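Nuclease-like protein (Chaetomium thermophilum, PDB 6GRB) resolves four-way (Holliday) DNA junctions as the fungal GEN1 enzyme and probably also cuts 5'-flaps, using metal ions in its nuclease core. Local coordinates at residues A[13-18]-A[168-173]; A[21-26]-A[445-450]; A[131-136]-A[290-295]; A[383-388]-A[434-439]. All coordinates share one frame; numbering follows the deposited sequence. Where two conformers were deposited one is given.

Contact 1: A[13-18]-A[168-173]; sequences GERISL and HVTLHD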
# COMPACT_ATOMS: atom_id res chain seq x y z
N GLY A 13 -0.62 3.19 15.17
CA GLY A 13 0.08 3.68 14.00
C GLY A 13 -0.24 5.13 13.70
O GLY A 13 -1.14 5.74 14.30
N GLU A 14 0.51 5.71 12.77
CA GLU A 14 0.34 7.11 12.39
C GLU A 14 -0.57 7.25 11.19
O GLU A 14 -0.30 6.68 10.13
CB GLU A 14 1.68 7.78 12.07
CG GLU A 14 1.44 9.22 11.74
CD GLU A 14 2.69 9.97 11.37
OE1 GLU A 14 3.65 9.34 10.83
OE2 GLU A 14 2.71 11.21 11.63
N ARG A 15 -1.63 8.04 11.34
CA ARG A 15 -2.54 8.31 10.24
C ARG A 15 -1.82 9.39 9.43
O ARG A 15 -1.32 10.35 10.01
CB ARG A 15 -3.88 8.83 10.75
CG ARG A 15 -5.01 7.81 10.68
CD ARG A 15 -5.53 7.67 9.26
NE ARG A 15 -5.61 6.27 8.84
CZ ARG A 15 -6.64 5.74 8.18
NH1 ARG A 15 -7.68 6.50 7.86
NH2 ARG A 15 -6.63 4.46 7.84
N ILE A 16 -1.77 9.24 8.12
CA ILE A 16 -1.04 10.21 7.31
C ILE A 16 -1.61 10.22 5.90
O ILE A 16 -1.97 9.17 5.34
CB ILE A 16 0.47 9.91 7.31
CG1 ILE A 16 1.23 11.02 6.60
CG2 ILE A 16 0.76 8.55 6.67
CD1 ILE A 16 2.71 10.73 6.53
N SER A 17 -1.72 11.42 5.33
CA SER A 17 -2.18 11.59 3.96
C SER A 17 -1.27 10.87 2.97
O SER A 17 -0.08 11.17 2.88
CB SER A 17 -2.23 13.09 3.67
OG SER A 17 -2.15 13.38 2.29
N LEU A 18 -1.84 9.93 2.20
CA LEU A 18 -1.07 9.24 1.17
C LEU A 18 -0.41 10.22 0.20
O LEU A 18 0.73 10.01 -0.25
CB LEU A 18 -1.98 8.28 0.41
CG LEU A 18 -1.34 7.27 -0.54
CD1 LEU A 18 -0.11 6.62 0.11
CD2 LEU A 18 -2.37 6.21 -0.92
N HIS A 168 -6.20 8.67 3.29
CA HIS A 168 -5.25 8.42 4.37
C HIS A 168 -4.97 6.94 4.53
O HIS A 168 -5.80 6.09 4.19
CB HIS A 168 -5.73 9.01 5.70
CG HIS A 168 -5.51 10.49 5.81
ND1 HIS A 168 -6.15 11.39 5.00
CD2 HIS A 168 -4.68 11.21 6.60
CE1 HIS A 168 -5.74 12.61 5.29
NE2 HIS A 168 -4.85 12.53 6.27
N VAL A 169 -3.77 6.65 5.04
CA VAL A 169 -3.35 5.32 5.43
C VAL A 169 -2.81 5.41 6.85
O VAL A 169 -2.50 6.48 7.36
CB VAL A 169 -2.25 4.72 4.51
CG1 VAL A 169 -2.75 4.58 3.07
CG2 VAL A 169 -0.99 5.58 4.58
N THR A 170 -2.67 4.24 7.47
CA THR A 170 -2.10 4.10 8.80
C THR A 170 -0.68 3.52 8.68
O THR A 170 -0.51 2.39 8.20
CB THR A 170 -3.00 3.21 9.68
OG1 THR A 170 -4.28 3.84 9.83
CG2 THR A 170 -2.38 3.01 11.04
N LEU A 171 0.32 4.32 9.07
CA LEU A 171 1.73 3.97 8.87
C LEU A 171 2.27 3.33 10.13
O LEU A 171 2.10 3.85 11.23
CB LEU A 171 2.59 5.20 8.54
CG LEU A 171 4.11 4.98 8.28
CD1 LEU A 171 4.64 6.07 7.37
CD2 LEU A 171 5.00 4.92 9.53
N HIS A 172 2.95 2.21 9.96
CA HIS A 172 3.69 1.57 11.03
C HIS A 172 5.15 1.45 10.62
O HIS A 172 5.46 1.14 9.46
CB HIS A 172 3.11 0.20 11.37
CG HIS A 172 1.87 0.26 12.20
ND1 HIS A 172 1.91 0.35 13.58
CD2 HIS A 172 0.57 0.24 11.86
CE1 HIS A 172 0.68 0.37 14.04
NE2 HIS A 172 -0.16 0.31 13.02
N ASP A 173 6.04 1.69 11.58
CA ASP A 173 7.47 1.73 11.35
C ASP A 173 8.11 0.69 12.25
O ASP A 173 8.07 0.83 13.48
CB ASP A 173 8.01 3.15 11.63
CG ASP A 173 9.42 3.37 11.10
OD1 ASP A 173 9.60 4.31 10.31
OD2 ASP A 173 10.35 2.64 11.49

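Contact 2: A[21-26]-A[445-450]; sequences LAIDHL and ETILKL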
# COMPACT_ATOMS: atom_id res chain seq x y z
N LEU A 21 2.84 11.29 1.82
CA LEU A 21 3.92 10.31 1.68
C LEU A 21 4.49 10.32 0.28
O LEU A 21 5.71 10.27 0.09
CB LEU A 21 3.42 8.92 2.02
CG LEU A 21 3.11 8.60 3.47
CD1 LEU A 21 2.34 7.29 3.51
CD2 LEU A 21 4.41 8.51 4.27
N ALA A 22 3.61 10.35 -0.73
CA ALA A 22 4.08 10.35 -2.11
C ALA A 22 4.93 11.59 -2.41
O ALA A 22 6.00 11.49 -3.02
CB ALA A 22 2.88 10.28 -3.07
N ILE A 23 4.46 12.77 -1.99
CA ILE A 23 5.15 14.00 -2.37
C ILE A 23 6.41 14.22 -1.52
O ILE A 23 7.40 14.77 -2.01
CB ILE A 23 4.18 15.18 -2.29
CG1 ILE A 23 3.07 15.02 -3.33
CG2 ILE A 23 4.89 16.50 -2.50
CD1 ILE A 23 3.53 15.17 -4.79
N ASP A 24 6.40 13.82 -0.24
CA ASP A 24 7.61 13.86 0.58
C ASP A 24 8.69 13.01 -0.06
O ASP A 24 9.85 13.45 -0.22
CB ASP A 24 7.32 13.36 1.99
CG ASP A 24 6.70 14.42 2.91
OD1 ASP A 24 6.60 15.62 2.52
OD2 ASP A 24 6.33 14.05 4.05
N HIS A 25 8.33 11.79 -0.45
CA HIS A 25 9.28 10.87 -1.04
C HIS A 25 9.79 11.38 -2.38
O HIS A 25 11.00 11.32 -2.66
CB HIS A 25 8.64 9.50 -1.19
CG HIS A 25 9.59 8.45 -1.66
ND1 HIS A 25 9.94 8.30 -2.99
CD2 HIS A 25 10.27 7.50 -0.98
CE1 HIS A 25 10.81 7.31 -3.10
NE2 HIS A 25 11.01 6.80 -1.90
N LEU A 26 8.88 11.90 -3.21
CA LEU A 26 9.28 12.52 -4.48
C LEU A 26 10.26 13.67 -4.25
O LEU A 26 11.22 13.85 -5.01
CB LEU A 26 8.03 12.97 -5.23
CG LEU A 26 8.14 13.78 -6.52
CD1 LEU A 26 9.22 13.19 -7.45
CD2 LEU A 26 6.77 13.88 -7.22
N GLU A 445 1.93 20.99 -5.80
CA GLU A 445 2.82 21.99 -6.40
C GLU A 445 4.13 21.38 -6.89
O GLU A 445 4.66 21.79 -7.93
CB GLU A 445 3.10 23.13 -5.40
CG GLU A 445 3.95 24.24 -5.95
CD GLU A 445 4.30 25.29 -4.89
OE1 GLU A 445 4.32 24.93 -3.70
OE2 GLU A 445 4.57 26.47 -5.24
N THR A 446 4.69 20.40 -6.17
CA THR A 446 5.98 19.93 -6.64
C THR A 446 5.83 19.03 -7.87
O THR A 446 6.76 18.95 -8.68
CB THR A 446 6.77 19.22 -5.53
OG1 THR A 446 6.03 18.11 -5.02
CG2 THR A 446 7.10 20.17 -4.41
N ILE A 447 4.68 18.39 -8.05
CA ILE A 447 4.47 17.69 -9.32
C ILE A 447 4.39 18.69 -10.47
O ILE A 447 4.87 18.42 -11.58
CB ILE A 447 3.23 16.77 -9.24
CG1 ILE A 447 3.55 15.53 -8.41
CG2 ILE A 447 2.77 16.34 -10.63
CD1 ILE A 447 2.50 14.47 -8.47
N LEU A 448 3.85 19.88 -10.22
CA LEU A 448 3.74 20.88 -11.28
C LEU A 448 5.07 21.57 -11.58
O LEU A 448 5.28 22.03 -12.71
CB LEU A 448 2.67 21.91 -10.91
CG LEU A 448 1.22 21.48 -10.71
CD1 LEU A 448 0.37 22.71 -10.49
CD2 LEU A 448 0.71 20.69 -11.89
N LYS A 449 5.96 21.67 -10.60
CA LYS A 449 7.26 22.26 -10.90
C LYS A 449 8.08 21.36 -11.82
O LYS A 449 8.93 21.87 -12.56
CB LYS A 449 8.01 22.56 -9.61
CG LYS A 449 7.35 23.66 -8.77
CD LYS A 449 8.11 23.91 -7.49
CE LYS A 449 7.48 25.02 -6.68
NZ LYS A 449 8.18 25.29 -5.38
N LEU A 450 7.79 20.06 -11.82
CA LEU A 450 8.52 19.10 -12.65
C LEU A 450 7.99 19.08 -14.08
O LEU A 450 8.77 19.05 -15.04
CB LEU A 450 8.42 17.70 -12.03
CG LEU A 450 8.98 17.53 -10.61
CD1 LEU A 450 8.85 16.08 -10.14
CD2 LEU A 450 10.44 18.04 -10.51

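Contact 3: A[131-136]-A[290-295]; sequences QGIVDA and RLRQEF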
# COMPACT_ATOMS: atom_id res chain seq x y z
N GLN A 131 14.54 -5.80 -0.37
CA GLN A 131 15.40 -5.81 -1.55
C GLN A 131 15.42 -4.48 -2.31
O GLN A 131 16.16 -4.34 -3.29
CB GLN A 131 14.97 -6.93 -2.49
CG GLN A 131 15.20 -8.30 -1.90
CD GLN A 131 16.68 -8.56 -1.65
OE1 GLN A 131 17.51 -8.27 -2.50
NE2 GLN A 131 17.01 -9.06 -0.47
N GLY A 132 14.62 -3.50 -1.91
CA GLY A 132 14.69 -2.21 -2.56
C GLY A 132 13.84 -2.06 -3.81
O GLY A 132 13.90 -1.02 -4.46
N ILE A 133 13.04 -3.08 -4.16
CA ILE A 133 12.14 -2.98 -5.29
C ILE A 133 11.06 -1.92 -5.03
O ILE A 133 10.62 -1.22 -5.95
CB ILE A 133 11.53 -4.36 -5.60
CG1 ILE A 133 12.63 -5.41 -5.70
CG2 ILE A 133 10.73 -4.33 -6.89
CD1 ILE A 133 13.57 -5.19 -6.87
N VAL A 134 10.62 -1.79 -3.77
CA VAL A 134 9.58 -0.84 -3.38
C VAL A 134 9.98 -0.16 -2.08
O VAL A 134 10.84 -0.64 -1.34
CB VAL A 134 8.17 -1.47 -3.21
CG1 VAL A 134 7.72 -2.15 -4.48
CG2 VAL A 134 8.12 -2.42 -1.99
N ASP A 135 9.34 0.98 -1.80
CA ASP A 135 9.68 1.81 -0.64
C ASP A 135 8.77 1.58 0.56
O ASP A 135 9.17 1.89 1.68
CB ASP A 135 9.63 3.31 -0.99
CG ASP A 135 10.33 3.64 -2.32
OD1 ASP A 135 11.57 3.44 -2.44
OD2 ASP A 135 9.62 4.10 -3.24
N ALA A 136 7.58 1.04 0.34
CA ALA A 136 6.63 0.78 1.41
C ALA A 136 5.68 -0.33 0.98
O ALA A 136 5.52 -0.62 -0.21
CB ALA A 136 5.84 2.04 1.80
N ARG A 290 15.14 -9.50 -12.23
CA ARG A 290 14.18 -9.11 -13.27
C ARG A 290 13.39 -7.87 -12.85
O ARG A 290 13.30 -6.89 -13.60
CB ARG A 290 13.23 -10.28 -13.57
CG ARG A 290 12.30 -10.05 -14.77
CD ARG A 290 11.57 -11.33 -15.19
NE ARG A 290 10.69 -11.81 -14.13
CZ ARG A 290 9.61 -11.15 -13.70
NH1 ARG A 290 9.25 -9.98 -14.25
NH2 ARG A 290 8.87 -11.66 -12.71
N LEU A 291 12.83 -7.89 -11.64
CA LEU A 291 12.04 -6.75 -11.18
C LEU A 291 12.88 -5.48 -11.10
O LEU A 291 12.37 -4.37 -11.33
CB LEU A 291 11.43 -7.06 -9.81
CG LEU A 291 10.43 -8.22 -9.82
CD1 LEU A 291 9.83 -8.46 -8.43
CD2 LEU A 291 9.36 -7.97 -10.86
N ARG A 292 14.17 -5.62 -10.79
CA ARG A 292 15.02 -4.45 -10.66
C ARG A 292 15.16 -3.71 -11.98
O ARG A 292 15.22 -2.48 -12.00
CB ARG A 292 16.38 -4.86 -10.13
CG ARG A 292 16.65 -4.34 -8.73
CD ARG A 292 18.08 -4.61 -8.29
NE ARG A 292 18.15 -5.60 -7.23
CZ ARG A 292 17.78 -5.33 -5.98
NH1 ARG A 292 17.33 -4.09 -5.71
NH2 ARG A 292 17.86 -6.26 -5.00
N GLN A 293 15.18 -4.41 -13.10
CA GLN A 293 15.29 -3.74 -14.39
C GLN A 293 13.94 -3.36 -14.97
O GLN A 293 13.87 -2.43 -15.79
CB GLN A 293 16.06 -4.62 -15.39
N GLU A 294 12.87 -4.03 -14.57
CA GLU A 294 11.59 -3.89 -15.24
C GLU A 294 10.55 -3.12 -14.43
O GLU A 294 9.53 -2.71 -15.00
CB GLU A 294 11.07 -5.29 -15.64
CG GLU A 294 11.94 -5.93 -16.76
CD GLU A 294 11.49 -7.32 -17.22
OE1 GLU A 294 12.24 -7.98 -18.00
OE2 GLU A 294 10.39 -7.77 -16.81
N PHE A 295 10.76 -2.89 -13.14
CA PHE A 295 9.81 -2.11 -12.38
C PHE A 295 10.56 -0.92 -11.78
O PHE A 295 11.66 -1.10 -11.25
CB PHE A 295 9.13 -2.94 -11.29
CG PHE A 295 8.34 -2.12 -10.32
CD1 PHE A 295 7.11 -1.58 -10.67
CD2 PHE A 295 8.84 -1.85 -9.05
CE1 PHE A 295 6.41 -0.80 -9.80
CE2 PHE A 295 8.15 -1.07 -8.16
CZ PHE A 295 6.92 -0.54 -8.53

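Contact 4: A[383-388]-A[434-439]; sequences SFIPAE and DPWQPD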
# COMPACT_ATOMS: atom_id res chain seq x y z
N SER A 383 -6.10 24.40 -14.52
CA SER A 383 -7.09 24.27 -15.57
C SER A 383 -6.54 23.42 -16.68
O SER A 383 -5.36 23.40 -16.89
CB SER A 383 -7.51 25.63 -16.13
OG SER A 383 -6.44 26.29 -16.77
N PHE A 384 -7.42 22.76 -17.40
CA PHE A 384 -7.08 21.82 -18.46
C PHE A 384 -8.36 21.47 -19.22
O PHE A 384 -9.48 21.70 -18.73
CB PHE A 384 -6.43 20.55 -17.90
CG PHE A 384 -7.28 19.82 -16.89
CD1 PHE A 384 -7.25 20.17 -15.55
CD2 PHE A 384 -8.10 18.78 -17.27
CE1 PHE A 384 -8.03 19.51 -14.62
CE2 PHE A 384 -8.88 18.11 -16.34
CZ PHE A 384 -8.84 18.48 -15.01
N ILE A 385 -8.20 20.90 -20.41
CA ILE A 385 -9.33 20.50 -21.25
C ILE A 385 -9.44 18.98 -21.18
O ILE A 385 -8.61 18.28 -21.79
CB ILE A 385 -9.17 20.99 -22.70
CG1 ILE A 385 -8.85 22.49 -22.75
CG2 ILE A 385 -10.45 20.67 -23.50
CD1 ILE A 385 -10.06 23.41 -22.58
N PRO A 386 -10.43 18.43 -20.46
CA PRO A 386 -10.47 16.96 -20.27
C PRO A 386 -10.39 16.15 -21.56
O PRO A 386 -9.56 15.24 -21.65
CB PRO A 386 -11.81 16.77 -19.54
CG PRO A 386 -11.99 18.02 -18.76
CD PRO A 386 -11.43 19.13 -19.63
N ALA A 387 -11.22 16.46 -22.56
CA ALA A 387 -11.19 15.71 -23.81
C ALA A 387 -9.89 15.93 -24.58
O ALA A 387 -9.42 15.03 -25.28
CB ALA A 387 -12.39 16.09 -24.68
N GLU A 388 -9.30 17.12 -24.47
CA GLU A 388 -8.01 17.36 -25.11
C GLU A 388 -6.92 16.53 -24.43
O GLU A 388 -6.05 15.95 -25.11
CB GLU A 388 -7.68 18.86 -25.07
CG GLU A 388 -6.27 19.25 -25.51
CD GLU A 388 -6.11 20.77 -25.66
OE1 GLU A 388 -6.99 21.42 -26.27
OE2 GLU A 388 -5.10 21.33 -25.18
N ASP A 434 -19.23 19.40 -20.25
CA ASP A 434 -18.63 19.45 -21.58
C ASP A 434 -17.15 19.08 -21.46
O ASP A 434 -16.38 19.86 -20.89
CB ASP A 434 -18.78 20.83 -22.20
CG ASP A 434 -18.24 20.93 -23.63
OD1 ASP A 434 -17.43 20.08 -24.08
OD2 ASP A 434 -18.63 21.90 -24.33
N PRO A 435 -16.71 17.93 -21.99
CA PRO A 435 -15.27 17.60 -22.00
C PRO A 435 -14.39 18.60 -22.76
O PRO A 435 -13.16 18.50 -22.71
CB PRO A 435 -15.23 16.22 -22.67
CG PRO A 435 -16.62 16.01 -23.30
CD PRO A 435 -17.55 16.79 -22.43
N TRP A 436 -14.98 19.57 -23.46
CA TRP A 436 -14.18 20.54 -24.20
C TRP A 436 -14.00 21.87 -23.48
O TRP A 436 -13.04 22.59 -23.78
CB TRP A 436 -14.77 20.76 -25.59
CG TRP A 436 -14.67 19.50 -26.40
CD1 TRP A 436 -15.67 18.61 -26.66
CD2 TRP A 436 -13.48 18.96 -26.99
NE1 TRP A 436 -15.18 17.55 -27.40
CE2 TRP A 436 -13.84 17.75 -27.62
CE3 TRP A 436 -12.14 19.39 -27.06
CZ2 TRP A 436 -12.91 16.96 -28.31
CZ3 TRP A 436 -11.22 18.59 -27.75
CH2 TRP A 436 -11.61 17.40 -28.36
N GLN A 437 -14.80 22.15 -22.48
CA GLN A 437 -14.62 23.35 -21.69
C GLN A 437 -13.52 23.09 -20.67
O GLN A 437 -13.16 21.96 -20.42
CB GLN A 437 -15.90 23.70 -20.94
CG GLN A 437 -16.92 24.49 -21.73
CD GLN A 437 -16.33 25.23 -22.91
OE1 GLN A 437 -15.58 26.19 -22.74
NE2 GLN A 437 -16.67 24.80 -24.11
N PRO A 438 -12.97 24.14 -20.08
CA PRO A 438 -11.93 23.95 -19.05
C PRO A 438 -12.47 23.33 -17.77
O PRO A 438 -13.50 23.76 -17.23
CB PRO A 438 -11.43 25.38 -18.81
CG PRO A 438 -11.70 26.08 -20.10
CD PRO A 438 -12.99 25.52 -20.59
N ASP A 439 -11.77 22.32 -17.27
CA ASP A 439 -11.99 21.72 -15.96
C ASP A 439 -10.89 22.19 -15.00
O ASP A 439 -9.83 22.66 -15.44
CB ASP A 439 -12.00 20.18 -16.05
CG ASP A 439 -12.87 19.51 -14.99
OD1 ASP A 439 -13.08 20.06 -13.89
OD2 ASP A 439 -13.35 18.39 -15.27

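Contact 1: A[13-18]-A[168-173]
His168 starts this antiparallel strand pair with its imidazole laid over the end of the other strand: Ser17 CA stands above the middle of the ring, and Ser17 CB makes a CH-pi contact 4.1 Å from the centroid of the His168 ring. Asp375 ties the two residues together, one carboxylate oxygen bonding His168 NE2 and the other Ser17 N. Val169 and Ile16 form a hydrogen-bonded pair, with Val169 N 3.1 Å from Ile16 O and Ile16 N 3.0 Å from Val169 O. Their CG2 methyls, Val169 to Ile16, touch at 4.0 Å on one face of the sheet. At Thr170 the pairing with Arg15 is of the non-hydrogen-bonded kind, and side chains supply the link. A chi1 of -63° puts Thr170 OG1 beside its own backbone N, where Arg15 NE donates to it at 2.9 Å through a bent bond (146°). Arg15 reaches it by folding at chi2 and chi3, and His168 O then lies over one face of the guanidinium; Arg15 NH1 bonds Ser157, and NH2, whose place is less certain, forms a salt bridge with Asp155. Leu171 N gives Glu14 O a nearly straight bond (2.7 Å, 174°), and Leu171 O takes Glu14 N at 2.9 Å. Asp173 ends the strand as N-cap of helix 174-178. Strand 14-17 is outermost in the mixed sheet of the nuclease core; strand 168-173 bonds on its other side to strand 151-157, and Ile16, Val169 and Leu171 rest on Leu21 of helix 18-29.

Contact 2: A[21-26]-A[445-450]
Ile23 and Thr446 meet because of their first torsions: chi1 of -65° places Ile23 CG2 anti to the backbone N, while chi1 of 59° tucks Thr446 OG1 between its own N and carbonyl carbon, facing helix 21-26. The two side chains slide past one another in opposite directions, and Ile23 CG2 comes within 3.2 Å of Thr446 OG1, a close approach of methyl to oxygen. The other branch of Ile23 runs on to CD1, which lies 3.6 Å from Ile447 CG1; here the side chains cross at about a right angle. Leu26 comes at the same methylene from one turn further on, its CD2 3.8 Å from Ile447 CG1. One turn beyond, Leu26 and Leu450 reach for each other tip to tip, Leu26 CD1 to Leu450 CD1 at 4.0 Å. The helix axes stay 10.5 Å apart and make an angle of 45°, so the touching is confined to a short row of side chains that buries about 200 Å² in all. It joins helix 18-29 of the nuclease core to helix 445-451 of the GEN1 C-terminal region. Helix 318-340 borders the row, its Leu339 touching both Leu26 and Leu450 and its Val335 and Cys338 touching Ile447. No hydrogen bond or salt bridge crosses between the two segments: the interface rests on the fit of aliphatic branches, with the Thr446 hydroxyl set against a methyl, and these set no fixed direction as a polar bond would.

Contact 3: A[131-136]-A[290-295]
The guanidinium of Arg292 turns its edge to Gln131 O at the Schellman motif that ends helix 121-130, where Gly132 has positive phi, and the Phe295 ring presents an edge to Ile133 O just after it. Ile133 CD1 lies over one face of the guanidinium, toward the rim. Phe295 CE2 is 3.3 Å from Ile133 O, and that oxygen lies in the ring plane. Arg292 NH1 donates to Gln131 O at 2.7 Å, almost straight down the carbonyl bond (C=O...N angle 169°); Arg292 NH2 adds a weak bond to Gln131 O at 3.1 Å. The oxygen is thus gripped mainly by NH1, with NH2 a minor second donor. It belongs to the end of a helix, where the partial negative charge would suit a cation, and Glu289 forms a salt bridge with Arg292 NE. The Gln131 amide stands 64° from the guanidinium plane. Beneath this polar rim Ile133 fills the junction with both branches: its CD1 is 3.7 Å from Arg292 CG, and its CG2, anti to the backbone N, is 3.8 Å from Phe295 CD2. Helix 285-294 is thereby clamped to the loop that leads into strand 136-138 of the central sheet. Phe295, the first residue beyond that helix, also touches Ile75 and Thr113 of neighbouring strands, and its CE2 lies 3.9 Å from Val134 CG1.

Contact 4: A[383-388]-A[434-439]
Phe384 and Asp439 form an antiparallel hydrogen-bonded pair (Asp439 N to Phe384 O 2.8 Å, Phe384 N to Asp439 O 3.1 Å), and a little farther along Ala387 N, in the first turn of helix 386-390, bonds Pro435 O at 2.8 Å, so the two chains are stitched at both ends. Pro435 O belongs to a type I turn from Asp434 to Gln437, braced by an Asx turn in which Trp436 N gives a bond to Asp434 OD1 at 2.6 Å. Phe384 has its CG between the backbone N and the carbonyl carbon (chi1 58°), which swings the ring alongside Asp439. Asp439 CB sits over the ring face, 4.1 Å from the Phe384 centroid, and the carboxylate plane is only 18° from that of the ring. Pro386 meets the same methylene from a second direction, crossing Asp439 at about a right angle, Pro386 CG to Asp439 CB 3.5 Å. At the turn end the methyl of Ala387 stands over the centre of the indole, its CB 3.7 Å from the centroid of the Trp436 six-membered ring and 10° off the ring normal, a well-centred CH-pi contact. Ile385 touches the turn with both branches, its CG2 3.2 Å from Trp436 O and its CD1 against the Pro438 ring. Strand 377-384 is the middle and strand 439-444 an outer strand of the three-stranded antiparallel sheet in the Gen1 C-terminal domain, which probably resembles the chromodomain of human GEN1; Phe384 and Pro386 both press on helix 318-340, through Ala330 among others.

In the fold
Contact 1 lies close to the metal site: the His172 side chain is about 8 Å from that of Asp141 and about 12 Å from a bound magnesium ion, and the contact comes within about 7 Å of the DNA. Leu21, in segment 21-26 of contact 2, packs on contact 1, Ile16 CD1 lying 3.6 Å from Leu21 CD2, so the sheet edge and the joint to the C-terminal region rest on one helix. That helix also meets contact 3, where His25 NE2 is 3.3 Å from Asp135 CG. Contact 4 is most remote, its nearest atom about 29 Å from the DNA. In the chain, contacts 3 and 4 both lie inside the loop closed by contact 2, while contacts 1 and 3 interlace.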